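Local coordinates for cell wall surface anchor family protein (Streptococcus agalactiae, PDB 3PHS) that serves as the minor pilin GBS52 and mediates adhesion to lung epithelial cells through an IgG-like domain, at residues 15-20 / 45-50; 19-24 / 129-134; 138-143 / 232-237; 154-159 / 186-191. All coordinates share one frame; numbering follows the deposited sequence.

Contact 1 of 4, residues 15-20 / 45-50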
loop_
_atom_site.group_PDB
_atom_site.type_symbol
_atom_site.label_atom_id
_atom_site.label_comp_id
_atom_site.label_asym_id
_atom_site.label_seq_id
_atom_site.Cartn_x
_atom_site.Cartn_y
_atom_site.Cartn_z
ATOM N N LEU A 15 17.305 4.742 20.467
ATOM C CA LEU A 15 16.970 4.862 19.052
ATOM C C LEU A 15 15.702 5.679 18.929
ATOM O O LEU A 15 14.734 5.426 19.651
ATOM C CB LEU A 15 16.749 3.472 18.450
ATOM C CG LEU A 15 16.195 3.412 17.029
ATOM C CD1 LEU A 15 17.165 4.040 16.023
ATOM C CD2 LEU A 15 15.874 1.964 16.629
ATOM N N THR A 16 15.707 6.646 18.005
ATOM C CA THR A 16 14.545 7.507 17.772
ATOM C C THR A 16 14.206 7.407 16.309
ATOM O O THR A 16 15.063 7.642 15.479
ATOM C CB THR A 16 14.842 8.996 18.112
ATOM O OG1 THR A 16 15.213 9.115 19.496
ATOM C CG2 THR A 16 13.603 9.887 17.847
ATOM N N ILE A 17 12.964 7.032 15.998
ATOM C CA ILE A 17 12.505 6.963 14.610
ATOM C C ILE A 17 11.666 8.198 14.407
ATOM O O ILE A 17 10.723 8.418 15.159
ATOM C CB ILE A 17 11.606 5.695 14.353
ATOM C CG1 ILE A 17 12.315 4.364 14.690
ATOM C CG2 ILE A 17 11.045 5.679 12.933
ATOM C CD1 ILE A 17 13.740 4.306 14.480
ATOM N N VAL A 18 12.001 9.008 13.401
ATOM C CA VAL A 18 11.275 10.259 13.158
ATOM C C VAL A 18 10.491 10.119 11.869
ATOM O O VAL A 18 11.069 10.010 10.783
ATOM C CB VAL A 18 12.229 11.493 13.093
ATOM C CG1 VAL A 18 11.448 12.825 13.124
ATOM C CG2 VAL A 18 13.218 11.475 14.260
ATOM N N HIS A 19 9.163 10.111 11.996
ATOM C CA HIS A 19 8.282 9.905 10.853
ATOM C C HIS A 19 7.760 11.245 10.310
ATOM O O HIS A 19 6.880 11.848 10.914
ATOM C CB HIS A 19 7.110 8.994 11.278
ATOM C CG HIS A 19 6.222 8.581 10.145
ATOM N ND1 HIS A 19 6.140 7.281 9.694
ATOM C CD2 HIS A 19 5.363 9.299 9.378
ATOM C CE1 HIS A 19 5.296 7.219 8.679
ATOM N NE2 HIS A 19 4.803 8.428 8.470
ATOM N N LEU A 20 8.321 11.701 9.184
ATOM C CA LEU A 20 7.977 12.994 8.569
ATOM C C LEU A 20 7.465 12.787 7.161
ATOM O O LEU A 20 8.058 12.032 6.380
ATOM C CB LEU A 20 9.203 13.928 8.506
ATOM C CG LEU A 20 9.909 14.186 9.848
ATOM C CD1 LEU A 20 11.154 15.062 9.668
ATOM C CD2 LEU A 20 8.921 14.823 10.836
ATOM N N VAL A 45 1.843 6.438 14.350
ATOM C CA VAL A 45 2.396 5.400 13.477
ATOM C C VAL A 45 3.130 4.377 14.334
ATOM O O VAL A 45 3.990 4.736 15.166
ATOM C CB VAL A 45 3.344 5.962 12.349
ATOM C CG1 VAL A 45 3.899 4.827 11.449
ATOM C CG2 VAL A 45 2.618 6.998 11.474
ATOM N N LEU A 46 2.756 3.110 14.151
ATOM C CA LEU A 46 3.356 2.014 14.900
ATOM C C LEU A 46 4.612 1.506 14.222
ATOM O O LEU A 46 4.556 1.022 13.086
ATOM C CB LEU A 46 2.335 0.875 15.071
ATOM C CG LEU A 46 2.778 -0.396 15.792
ATOM C CD1 LEU A 46 3.481 -0.076 17.111
ATOM C CD2 LEU A 46 1.532 -1.238 16.035
ATOM N N TYR A 47 5.742 1.645 14.920
ATOM C CA TYR A 47 7.023 1.066 14.486
ATOM C C TYR A 47 7.372 -0.169 15.315
ATOM O O TYR A 47 7.156 -0.201 16.540
ATOM C CB TYR A 47 8.161 2.115 14.565
ATOM C CG TYR A 47 8.163 3.015 13.355
ATOM C CD1 TYR A 47 7.429 4.204 13.340
ATOM C CD2 TYR A 47 8.848 2.650 12.198
ATOM C CE1 TYR A 47 7.414 5.018 12.207
ATOM C CE2 TYR A 47 8.815 3.457 11.050
ATOM C CZ TYR A 47 8.104 4.638 11.072
ATOM O OH TYR A 47 8.087 5.434 9.939
ATOM N N GLN A 48 7.867 -1.194 14.637
ATOM C CA GLN A 48 8.401 -2.353 15.323
ATOM C C GLN A 48 9.851 -2.545 14.938
ATOM O O GLN A 48 10.214 -2.379 13.777
ATOM C CB GLN A 48 7.581 -3.594 14.997
ATOM C CG GLN A 48 6.194 -3.439 15.519
ATOM C CD GLN A 48 5.302 -4.614 15.259
ATOM O OE1 GLN A 48 4.237 -4.722 15.882
ATOM N NE2 GLN A 48 5.702 -5.497 14.351
ATOM N N LEU A 49 10.653 -2.938 15.928
ATOM C CA LEU A 49 12.069 -3.203 15.730
ATOM C C LEU A 49 12.367 -4.640 16.135
ATOM O O LEU A 49 12.075 -5.033 17.263
ATOM C CB LEU A 49 12.919 -2.186 16.521
ATOM C CG LEU A 49 13.282 -0.823 15.900
ATOM C CD1 LEU A 49 14.337 -0.974 14.840
ATOM C CD2 LEU A 49 12.102 -0.034 15.328
ATOM N N TYR A 50 12.937 -5.411 15.204
ATOM C CA TYR A 50 13.233 -6.834 15.394
ATOM C C TYR A 50 14.736 -6.999 15.574
ATOM O O TYR A 50 15.517 -6.665 14.683
ATOM C CB TYR A 50 12.706 -7.648 14.215
ATOM C CG TYR A 50 11.196 -7.672 14.217
ATOM C CD1 TYR A 50 10.459 -6.601 13.700
ATOM C CD2 TYR A 50 10.510 -8.722 14.818
ATOM C CE1 TYR A 50 9.062 -6.611 13.734
ATOM C CE2 TYR A 50 9.116 -8.738 14.866
ATOM C CZ TYR A 50 8.406 -7.692 14.308
ATOM O OH TYR A 50 7.044 -7.724 14.388
#
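Across the interior of the Ig-like β-sandwich at the N-terminal end of the chain, L15, I17 and H19 from strand 13-21 face L49, Y47 and V45, the last just ahead of strand 46-52. The short strand segments, in different sheets, come no closer than 9.7 Å between axes and run at 142°, so the meeting is made by side chains.

At one end L15 and L49 reach for each other tip to tip, L15 CD2 lying 3.8 Å from L49 CD1, with F92 of strand 89-95 packed against both. In the middle I17 lowers its CG2 methyl onto the centre of the Y47 ring, a CH-π contact 3.5 Å from the centroid and close to the ring normal. It is the branch anti to the backbone N of I17 that does this; I17 CG1, beside that N, comes only loosely to L49 CD2, at 4.4 Å. P129 also touches I17, and A104 touches Y47.

The far end is polar. H19 and Y47 meet rim to rim, their planes 61° apart, while V45 CG2 sits over one face of the imidazole, 3.9 Å from its centroid. The first torsion of H19 (chi1 -173°) carries the ring across to Y47, and its turn about CB-CG presents ND1: H19 ND1 and Y47 OH share a somewhat bent 2.7 Å hydrogen bond, with Y47 OH near the imidazole plane.

Contact 2 of 4, residues 19-24 / 129-134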
loop_
_atom_site.group_PDB
_atom_site.type_symbol
_atom_site.label_atom_id
_atom_site.label_comp_id
_atom_site.label_asym_id
_atom_site.label_seq_id
_atom_site.Cartn_x
_atom_site.Cartn_y
_atom_site.Cartn_z
ATOM N N HIS A 19 9.163 10.111 11.996
ATOM C CA HIS A 19 8.282 9.905 10.853
ATOM C C HIS A 19 7.760 11.245 10.310
ATOM O O HIS A 19 6.880 11.848 10.914
ATOM C CB HIS A 19 7.110 8.994 11.278
ATOM C CG HIS A 19 6.222 8.581 10.145
ATOM N ND1 HIS A 19 6.140 7.281 9.694
ATOM C CD2 HIS A 19 5.363 9.299 9.378
ATOM C CE1 HIS A 19 5.296 7.219 8.679
ATOM N NE2 HIS A 19 4.803 8.428 8.470
ATOM N N LEU A 20 8.321 11.701 9.184
ATOM C CA LEU A 20 7.977 12.994 8.569
ATOM C C LEU A 20 7.465 12.787 7.161
ATOM O O LEU A 20 8.058 12.032 6.380
ATOM C CB LEU A 20 9.203 13.928 8.506
ATOM C CG LEU A 20 9.909 14.186 9.848
ATOM C CD1 LEU A 20 11.154 15.062 9.668
ATOM C CD2 LEU A 20 8.921 14.823 10.836
ATOM N N GLU A 21 6.362 13.452 6.832
ATOM C CA GLU A 21 5.930 13.511 5.451
ATOM C C GLU A 21 6.586 14.746 4.839
ATOM O O GLU A 21 6.253 15.875 5.201
ATOM C CB GLU A 21 4.391 13.548 5.340
ATOM C CG GLU A 21 3.767 12.182 5.673
ATOM C CD GLU A 21 2.244 12.151 5.598
ATOM O OE1 GLU A 21 1.598 13.216 5.436
ATOM O OE2 GLU A 21 1.703 11.039 5.745
ATOM N N ALA A 22 7.523 14.505 3.936
ATOM C CA ALA A 22 8.326 15.559 3.330
ATOM C C ALA A 22 8.111 15.552 1.824
ATOM O O ALA A 22 7.709 14.535 1.256
ATOM C CB ALA A 22 9.817 15.342 3.663
ATOM N N ARG A 23 8.411 16.674 1.180
ATOM C CA ARG A 23 8.365 16.774 -0.284
ATOM C C ARG A 23 9.638 16.193 -0.898
ATOM O O ARG A 23 10.702 16.215 -0.265
ATOM C CB ARG A 23 8.258 18.252 -0.708
ATOM C CG ARG A 23 7.082 19.049 -0.098
ATOM C CD ARG A 23 7.274 20.566 -0.281
ATOM N NE ARG A 23 8.312 21.128 0.603
ATOM C CZ ARG A 23 8.591 22.428 0.722
ATOM N NH1 ARG A 23 7.906 23.323 0.026
ATOM N NH2 ARG A 23 9.561 22.848 1.535
ATOM N N ASP A 24 9.554 15.711 -2.139
ATOM C CA ASP A 24 10.734 15.140 -2.788
ATOM C C ASP A 24 11.899 16.137 -2.699
ATOM O O ASP A 24 13.043 15.729 -2.499
ATOM C CB ASP A 24 10.466 14.741 -4.249
ATOM C CG ASP A 24 9.670 13.434 -4.387
ATOM O OD1 ASP A 24 9.238 12.837 -3.368
ATOM O OD2 ASP A 24 9.472 13.000 -5.550
ATOM N N PRO A 129 12.853 7.205 8.466
ATOM C CA PRO A 129 12.516 6.234 7.412
ATOM C C PRO A 129 12.054 6.956 6.147
ATOM O O PRO A 129 11.562 8.084 6.229
ATOM C CB PRO A 129 11.370 5.419 8.031
ATOM C CG PRO A 129 11.589 5.542 9.524
ATOM C CD PRO A 129 12.057 6.972 9.691
ATOM N N LYS A 130 12.228 6.314 4.996
ATOM C CA LYS A 130 11.786 6.875 3.708
ATOM C C LYS A 130 10.297 6.624 3.587
ATOM O O LYS A 130 9.844 5.479 3.661
ATOM C CB LYS A 130 12.541 6.226 2.547
ATOM C CG LYS A 130 14.051 6.440 2.649
ATOM C CD LYS A 130 14.828 5.732 1.531
ATOM C CE LYS A 130 16.330 5.759 1.832
ATOM N NZ LYS A 130 17.062 4.741 1.013
ATOM N N ILE A 131 9.538 7.707 3.471
ATOM C CA ILE A 131 8.101 7.621 3.599
ATOM C C ILE A 131 7.465 8.190 2.346
ATOM O O ILE A 131 7.799 9.289 1.928
ATOM C CB ILE A 131 7.617 8.388 4.857
ATOM C CG1 ILE A 131 8.055 7.640 6.128
ATOM C CG2 ILE A 131 6.068 8.535 4.884
ATOM C CD1 ILE A 131 8.263 8.583 7.300
ATOM N N ILE A 132 6.553 7.429 1.753
ATOM C CA ILE A 132 5.808 7.939 0.609
ATOM C C ILE A 132 4.372 8.213 1.034
ATOM O O ILE A 132 3.795 7.473 1.843
ATOM C CB ILE A 132 5.893 7.048 -0.673
ATOM C CG1 ILE A 132 5.335 5.649 -0.421
ATOM C CG2 ILE A 132 7.346 7.013 -1.240
ATOM C CD1 ILE A 132 4.957 4.896 -1.720
ATOM N N TRP A 133 3.808 9.286 0.493
ATOM C CA TRP A 133 2.497 9.765 0.943
ATOM C C TRP A 133 1.707 10.501 -0.134
ATOM O O TRP A 133 0.510 10.607 -0.001
ATOM C CB TRP A 133 2.657 10.689 2.167
ATOM C CG TRP A 133 3.524 11.874 1.886
ATOM C CD1 TRP A 133 4.880 11.955 2.052
ATOM C CD2 TRP A 133 3.103 13.136 1.364
ATOM N NE1 TRP A 133 5.325 13.204 1.674
ATOM C CE2 TRP A 133 4.253 13.948 1.250
ATOM C CE3 TRP A 133 1.860 13.666 0.981
ATOM C CZ2 TRP A 133 4.199 15.268 0.770
ATOM C CZ3 TRP A 133 1.815 14.990 0.498
ATOM C CH2 TRP A 133 2.968 15.761 0.401
ATOM N N SER A 134 2.378 11.018 -1.167
ATOM C CA SER A 134 1.715 11.837 -2.208
ATOM C C SER A 134 0.696 11.010 -2.990
ATOM O O SER A 134 0.982 9.873 -3.399
ATOM C CB SER A 134 2.769 12.414 -3.166
ATOM O OG SER A 134 3.469 13.484 -2.538
HETATM O O HOH W 1 11.149 10.282 8.082
HETATM O O HOH W 2 8.194 11.555 3.242
#
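Water W2 is gripped by three backbone groups and bridges L20 and A22 to I131. It donates to I131 O at 2.6 Å and to L20 O at 3.2 Å, and accepts from A22 N at 3.1 Å, so it stands in for direct pairing between segments 19-24 and 129-134. Beside P129, water W1 donates to P129 O and takes only a weak bond from L20 N.

One direct bond joins the segments: W133 NE1 donates to A22 O over 2.8 Å, with an N-H...O angle of 157°. A22 O lies almost in the indole plane, whereas NE1 stands well above the plane of the A22 carbonyl. The indole gets there with CG set between its backbone N and carbonyl carbon (chi1 59°). E21 lies over one face of it, CB 3.8 Å from the centroid of the five-membered ring, and the extended glutamate chain carries its carboxylate nearly parallel to the indole, the planes 13° apart. S134 OG is over the opposite face, offset toward the rim.

At the inner end I131 puts CD1 squarely above the H19 ring, 3.4 Å from its centroid, on the face opposite V45 CG2. The imidazole is thus sandwiched between two methyls while its edge is held by Y47. Nearby, D24 makes a salt bridge to K228, across to the second domain. Residues 129-134, still bonded to strand 109-121 through K130 and I132, lie in the interdomain connection: strand 125-127 pairs in parallel with strand 13-21, and the chain then runs past that strand's end toward strand 135-146 of the second β-sandwich.

Contact 3 of 4, residues 138-143 / 232-237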
loop_
_atom_site.group_PDB
_atom_site.type_symbol
_atom_site.label_atom_id
_atom_site.label_comp_id
_atom_site.label_asym_id
_atom_site.label_seq_id
_atom_site.Cartn_x
_atom_site.Cartn_y
_atom_site.Cartn_z
ATOM N N LEU A 138 -7.478 7.374 -9.653
ATOM C CA LEU A 138 -7.838 6.365 -10.635
ATOM C C LEU A 138 -9.136 6.811 -11.277
ATOM O O LEU A 138 -10.053 7.230 -10.573
ATOM C CB LEU A 138 -8.080 5.035 -9.928
ATOM C CG LEU A 138 -8.788 3.915 -10.687
ATOM C CD1 LEU A 138 -7.921 3.503 -11.893
ATOM C CD2 LEU A 138 -9.027 2.737 -9.739
ATOM N N ASP A 139 -9.223 6.723 -12.606
ATOM C CA ASP A 139 -10.511 6.860 -13.276
ATOM C C ASP A 139 -10.762 5.644 -14.170
ATOM O O ASP A 139 -10.169 5.517 -15.245
ATOM C CB ASP A 139 -10.604 8.151 -14.088
ATOM C CG ASP A 139 -12.026 8.459 -14.531
ATOM O OD1 ASP A 139 -12.890 7.548 -14.499
ATOM O OD2 ASP A 139 -12.289 9.612 -14.911
ATOM N N LEU A 140 -11.631 4.765 -13.695
ATOM C CA LEU A 140 -11.998 3.558 -14.409
ATOM C C LEU A 140 -13.255 3.805 -15.224
ATOM O O LEU A 140 -14.260 4.285 -14.696
ATOM C CB LEU A 140 -12.226 2.402 -13.439
ATOM C CG LEU A 140 -12.859 1.091 -13.942
ATOM C CD1 LEU A 140 -12.033 0.465 -15.067
ATOM C CD2 LEU A 140 -13.041 0.106 -12.779
ATOM N N LEU A 141 -13.172 3.467 -16.508
ATOM C CA LEU A 141 -14.345 3.391 -17.354
ATOM C C LEU A 141 -14.605 1.915 -17.647
ATOM O O LEU A 141 -13.719 1.203 -18.124
ATOM C CB LEU A 141 -14.120 4.173 -18.658
ATOM C CG LEU A 141 -15.142 3.897 -19.778
ATOM C CD1 LEU A 141 -16.554 4.330 -19.379
ATOM C CD2 LEU A 141 -14.728 4.513 -21.109
ATOM N N LYS A 142 -15.820 1.474 -17.353
ATOM C CA LYS A 142 -16.236 0.118 -17.633
ATOM C C LYS A 142 -17.173 0.149 -18.831
ATOM O O LYS A 142 -18.157 0.886 -18.816
ATOM C CB LYS A 142 -16.983 -0.470 -16.447
ATOM C CG LYS A 142 -17.368 -1.973 -16.606
ATOM C CD LYS A 142 -16.117 -2.881 -16.701
ATOM C CE LYS A 142 -16.501 -4.363 -16.728
ATOM N NZ LYS A 142 -17.125 -4.764 -18.039
ATOM N N VAL A 143 -16.882 -0.664 -19.841
ATOM C CA VAL A 143 -17.770 -0.751 -21.000
ATOM C C VAL A 143 -18.328 -2.169 -21.209
ATOM O O VAL A 143 -17.727 -3.171 -20.788
ATOM C CB VAL A 143 -17.080 -0.242 -22.287
ATOM C CG1 VAL A 143 -16.773 1.267 -22.184
ATOM C CG2 VAL A 143 -15.825 -1.064 -22.591
ATOM N N VAL A 232 -4.854 8.259 -13.539
ATOM C CA VAL A 232 -4.636 7.160 -14.476
ATOM C C VAL A 232 -6.003 6.729 -15.006
ATOM O O VAL A 232 -6.886 6.409 -14.231
ATOM C CB VAL A 232 -3.826 5.972 -13.851
ATOM C CG1 VAL A 232 -4.504 5.415 -12.616
ATOM C CG2 VAL A 232 -3.583 4.863 -14.893
ATOM N N THR A 233 -6.161 6.749 -16.330
ATOM C CA THR A 233 -7.419 6.376 -16.964
ATOM C C THR A 233 -7.307 4.925 -17.397
ATOM O O THR A 233 -6.336 4.547 -18.050
ATOM C CB THR A 233 -7.727 7.282 -18.192
ATOM O OG1 THR A 233 -7.912 8.624 -17.751
ATOM C CG2 THR A 233 -9.007 6.852 -18.866
ATOM N N VAL A 234 -8.270 4.096 -17.012
ATOM C CA VAL A 234 -8.253 2.704 -17.459
ATOM C C VAL A 234 -9.625 2.312 -17.982
ATOM O O VAL A 234 -10.620 2.667 -17.382
ATOM C CB VAL A 234 -7.753 1.730 -16.348
ATOM C CG1 VAL A 234 -8.432 1.969 -15.058
ATOM C CG2 VAL A 234 -7.914 0.268 -16.766
ATOM N N THR A 235 -9.659 1.599 -19.108
ATOM C CA THR A 235 -10.913 1.058 -19.612
ATOM C C THR A 235 -10.876 -0.462 -19.497
ATOM O O THR A 235 -9.899 -1.116 -19.892
ATOM C CB THR A 235 -11.209 1.496 -21.065
ATOM O OG1 THR A 235 -11.245 2.922 -21.125
ATOM C CG2 THR A 235 -12.576 1.010 -21.498
ATOM N N ILE A 236 -11.929 -1.006 -18.907
ATOM C CA ILE A 236 -12.089 -2.450 -18.803
ATOM C C ILE A 236 -13.325 -2.844 -19.608
ATOM O O ILE A 236 -14.371 -2.213 -19.490
ATOM C CB ILE A 236 -12.224 -2.900 -17.326
ATOM C CG1 ILE A 236 -10.878 -2.698 -16.594
ATOM C CG2 ILE A 236 -12.634 -4.361 -17.219
ATOM C CD1 ILE A 236 -10.946 -2.993 -15.108
ATOM N N GLU A 237 -13.187 -3.879 -20.433
ATOM C CA GLU A 237 -14.308 -4.356 -21.250
ATOM C C GLU A 237 -15.036 -5.526 -20.609
ATOM O O GLU A 237 -14.431 -6.366 -19.933
ATOM C CB GLU A 237 -13.837 -4.770 -22.652
ATOM C CG GLU A 237 -13.121 -3.670 -23.395
ATOM C CD GLU A 237 -12.937 -3.948 -24.885
ATOM O OE1 GLU A 237 -13.216 -5.077 -25.344
ATOM O OE2 GLU A 237 -12.531 -3.010 -25.598
#
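D139, L141 and V143 turn their peptide groups toward strand 231-240. They lie opposite T233, T235 and E237 in a parallel ladder and bond the flanking residues V232, V234 and I236. D139 N donates to V232 O and D139 O accepts from V234 N; L141 N donates to V234 O, at 2.8 Å, and L141 O accepts from I236 N. V143 N donates to I236 O, and V143 bonds on to N238. The peptide groups of L138 and L140 pair instead with I196 and I194 of strand 193-200, while K142 bonds with G192 and L153.

On the face carrying L138, L140 and K142 the packing is apolar: L138 CD1 meets V234 CG1, and L140 CD1 lies 3.6 Å from I236 CD1. The face of D139, L141 and V143 is mixed. D139 OD1 is hydrogen-bonded to H193 ND1 and OD2 forms a salt bridge to R195; E237 forms salt bridges to K150 and K239.

K142 is the exception on the buried face. Bent at chi2 and chi4 (64° and 72°), its chain passes I236 with CD 3.8 Å from I236 CG2, and NZ is joined covalently to N238 CG. The same NZ donates to V143 O at 3.2 Å. As an isopeptide nitrogen it should carry no charge, which suits its burial, and the cross-link would be expected to resist pulling better than the hydrogen-bonded ladder, as in other Gram-positive pilins.

Contact 4 of 4, residues 154-159 / 186-191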
loop_
_atom_site.group_PDB
_atom_site.type_symbol
_atom_site.label_atom_id
_atom_site.label_comp_id
_atom_site.label_asym_id
_atom_site.label_seq_id
_atom_site.Cartn_x
_atom_site.Cartn_y
_atom_site.Cartn_z
ATOM N N ALA A 154 -23.240 0.465 -16.249
ATOM C CA ALA A 154 -23.522 0.874 -14.876
ATOM C C ALA A 154 -23.715 -0.305 -13.930
ATOM O O ALA A 154 -24.081 -1.424 -14.345
ATOM C CB ALA A 154 -24.752 1.813 -14.848
ATOM N N GLY A 155 -23.453 -0.074 -12.650
ATOM C CA GLY A 155 -23.723 -1.079 -11.636
ATOM C C GLY A 155 -22.782 -2.260 -11.548
ATOM O O GLY A 155 -23.103 -3.241 -10.877
ATOM N N VAL A 156 -21.632 -2.187 -12.231
ATOM C CA VAL A 156 -20.605 -3.229 -12.162
ATOM C C VAL A 156 -19.766 -3.025 -10.895
ATOM O O VAL A 156 -19.351 -1.903 -10.606
ATOM C CB VAL A 156 -19.686 -3.219 -13.416
ATOM C CG1 VAL A 156 -18.576 -4.298 -13.327
ATOM C CG2 VAL A 156 -20.512 -3.403 -14.692
ATOM N N VAL A 157 -19.508 -4.114 -10.184
ATOM C CA VAL A 157 -18.904 -4.071 -8.844
ATOM C C VAL A 157 -17.432 -4.488 -8.886
ATOM O O VAL A 157 -17.075 -5.539 -9.420
ATOM C CB VAL A 157 -19.718 -4.941 -7.842
ATOM C CG1 VAL A 157 -19.057 -4.984 -6.433
ATOM C CG2 VAL A 157 -21.166 -4.432 -7.770
ATOM N N PHE A 158 -16.586 -3.633 -8.314
ATOM C CA PHE A 158 -15.166 -3.888 -8.177
ATOM C C PHE A 158 -14.710 -3.719 -6.716
ATOM O O PHE A 158 -15.385 -3.052 -5.926
ATOM C CB PHE A 158 -14.380 -2.869 -9.001
ATOM C CG PHE A 158 -14.374 -3.138 -10.484
ATOM C CD1 PHE A 158 -15.362 -2.603 -11.306
ATOM C CD2 PHE A 158 -13.338 -3.849 -11.065
ATOM C CE1 PHE A 158 -15.327 -2.834 -12.703
ATOM C CE2 PHE A 158 -13.300 -4.074 -12.450
ATOM C CZ PHE A 158 -14.303 -3.566 -13.250
ATOM N N GLU A 159 -13.582 -4.345 -6.391
ATOM C CA GLU A 159 -12.805 -4.026 -5.189
ATOM C C GLU A 159 -11.416 -3.595 -5.646
ATOM O O GLU A 159 -10.992 -3.936 -6.748
ATOM C CB GLU A 159 -12.721 -5.228 -4.256
ATOM C CG GLU A 159 -14.065 -5.553 -3.613
ATOM C CD GLU A 159 -14.078 -6.867 -2.867
ATOM O OE1 GLU A 159 -13.090 -7.627 -2.912
ATOM O OE2 GLU A 159 -15.113 -7.132 -2.224
ATOM N N LEU A 186 -17.154 -1.123 -4.744
ATOM C CA LEU A 186 -17.073 0.028 -5.633
ATOM C C LEU A 186 -17.963 -0.292 -6.823
ATOM O O LEU A 186 -17.893 -1.383 -7.366
ATOM C CB LEU A 186 -15.625 0.266 -6.089
ATOM C CG LEU A 186 -14.520 0.288 -5.015
ATOM C CD1 LEU A 186 -13.141 0.093 -5.645
ATOM C CD2 LEU A 186 -14.580 1.570 -4.218
ATOM N N GLU A 187 -18.804 0.651 -7.212
ATOM C CA GLU A 187 -19.794 0.378 -8.253
ATOM C C GLU A 187 -19.732 1.443 -9.339
ATOM O O GLU A 187 -19.697 2.635 -9.043
ATOM C CB GLU A 187 -21.195 0.296 -7.625
ATOM C CG GLU A 187 -22.170 -0.473 -8.478
ATOM C CD GLU A 187 -23.532 -0.639 -7.839
ATOM O OE1 GLU A 187 -23.624 -1.181 -6.711
ATOM O OE2 GLU A 187 -24.522 -0.257 -8.498
ATOM N N THR A 188 -19.698 1.016 -10.598
ATOM C CA THR A 188 -19.649 1.949 -11.709
ATOM C C THR A 188 -20.955 2.730 -11.731
ATOM O O THR A 188 -22.027 2.167 -11.482
ATOM C CB THR A 188 -19.417 1.256 -13.077
ATOM O OG1 THR A 188 -20.507 0.372 -13.361
ATOM C CG2 THR A 188 -18.107 0.460 -13.061
ATOM N N ASP A 189 -20.842 4.024 -11.979
ATOM C CA ASP A 189 -22.003 4.909 -11.970
ATOM C C ASP A 189 -22.748 4.802 -13.306
ATOM O O ASP A 189 -22.397 3.969 -14.145
ATOM C CB ASP A 189 -21.592 6.354 -11.626
ATOM C CG ASP A 189 -20.655 6.984 -12.653
ATOM O OD1 ASP A 189 -20.619 6.548 -13.833
ATOM O OD2 ASP A 189 -19.952 7.959 -12.284
ATOM N N SER A 190 -23.776 5.630 -13.499
ATOM C CA SER A 190 -24.592 5.582 -14.726
ATOM C C SER A 190 -23.777 5.852 -16.009
ATOM O O SER A 190 -24.187 5.463 -17.109
ATOM C CB SER A 190 -25.764 6.572 -14.621
ATOM O OG SER A 190 -25.274 7.907 -14.609
ATOM N N SER A 191 -22.624 6.503 -15.857
ATOM C CA SER A 191 -21.707 6.792 -16.958
ATOM C C SER A 191 -20.590 5.744 -17.133
ATOM O O SER A 191 -19.687 5.929 -17.943
ATOM C CB SER A 191 -21.080 8.173 -16.753
ATOM O OG SER A 191 -20.224 8.161 -15.608
#
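Backbone bonds tie V156 and F158 to T188 and L186 in an antiparallel run. F158 and L186 form the hydrogen-bonded pair: F158 N gives to L186 O at 2.8 Å, and L186 N returns to F158 O at 2.9 Å. V157 with E187 is the non-hydrogen-bonded pair beside it. T188 N then donates to V156 O, and G155 N to T188 O.

One side chain joins the polar set. T188 holds OG1 between its backbone N and carbonyl carbon (chi1 62°), where it accepts from V156 N at 3.0 Å and also bonds L153 O. Beyond it, D189 OD1 takes S191 N in an Asx turn.

This is the edge of the four-stranded antiparallel sheet in the prealbumin-like domain: strand 186-187 is outermost, strand 157-162 the next one in.

Among apolar contacts, F158, with I194 packed against it, turns its ring edge to T188 CG2, 4.3 Å from CE1, and V157 CG2 meets E187 CG at 4.1 Å.

Other contacts set carbon against oxygen. L186 CB lies 3.3 Å from F158 O, its CD1 reaching on toward E159. The extended E187 chain runs alongside G155, OE2 3.3 Å from G155 CA. At the end A154 CB presses against D189 O, 3.3 Å away.

The four contacts split into two pairs, one in each domain. Contacts 1 and 2 have centres 13 Å apart and share H19; P129 CG packs against both I17 CG2 and Y47 OH, so the start of segment 129-134 packs on the side chains of contact 1. Contacts 3 and 4, 11 Å between centres, lie in the two facing sheets of the second domain: I236 CD1 touches F158 CE2 at 3.7 Å, and T188 CG2 lies 3.7 Å from K142 CB, which places contact 4 beside the lysine of the isopeptide bond. Contact 2 leads almost directly in sequence into contact 3, yet their centres are 29 Å apart. Contacts 1 and 3, 38 Å between centres, lie on opposite sides of the chain's centre.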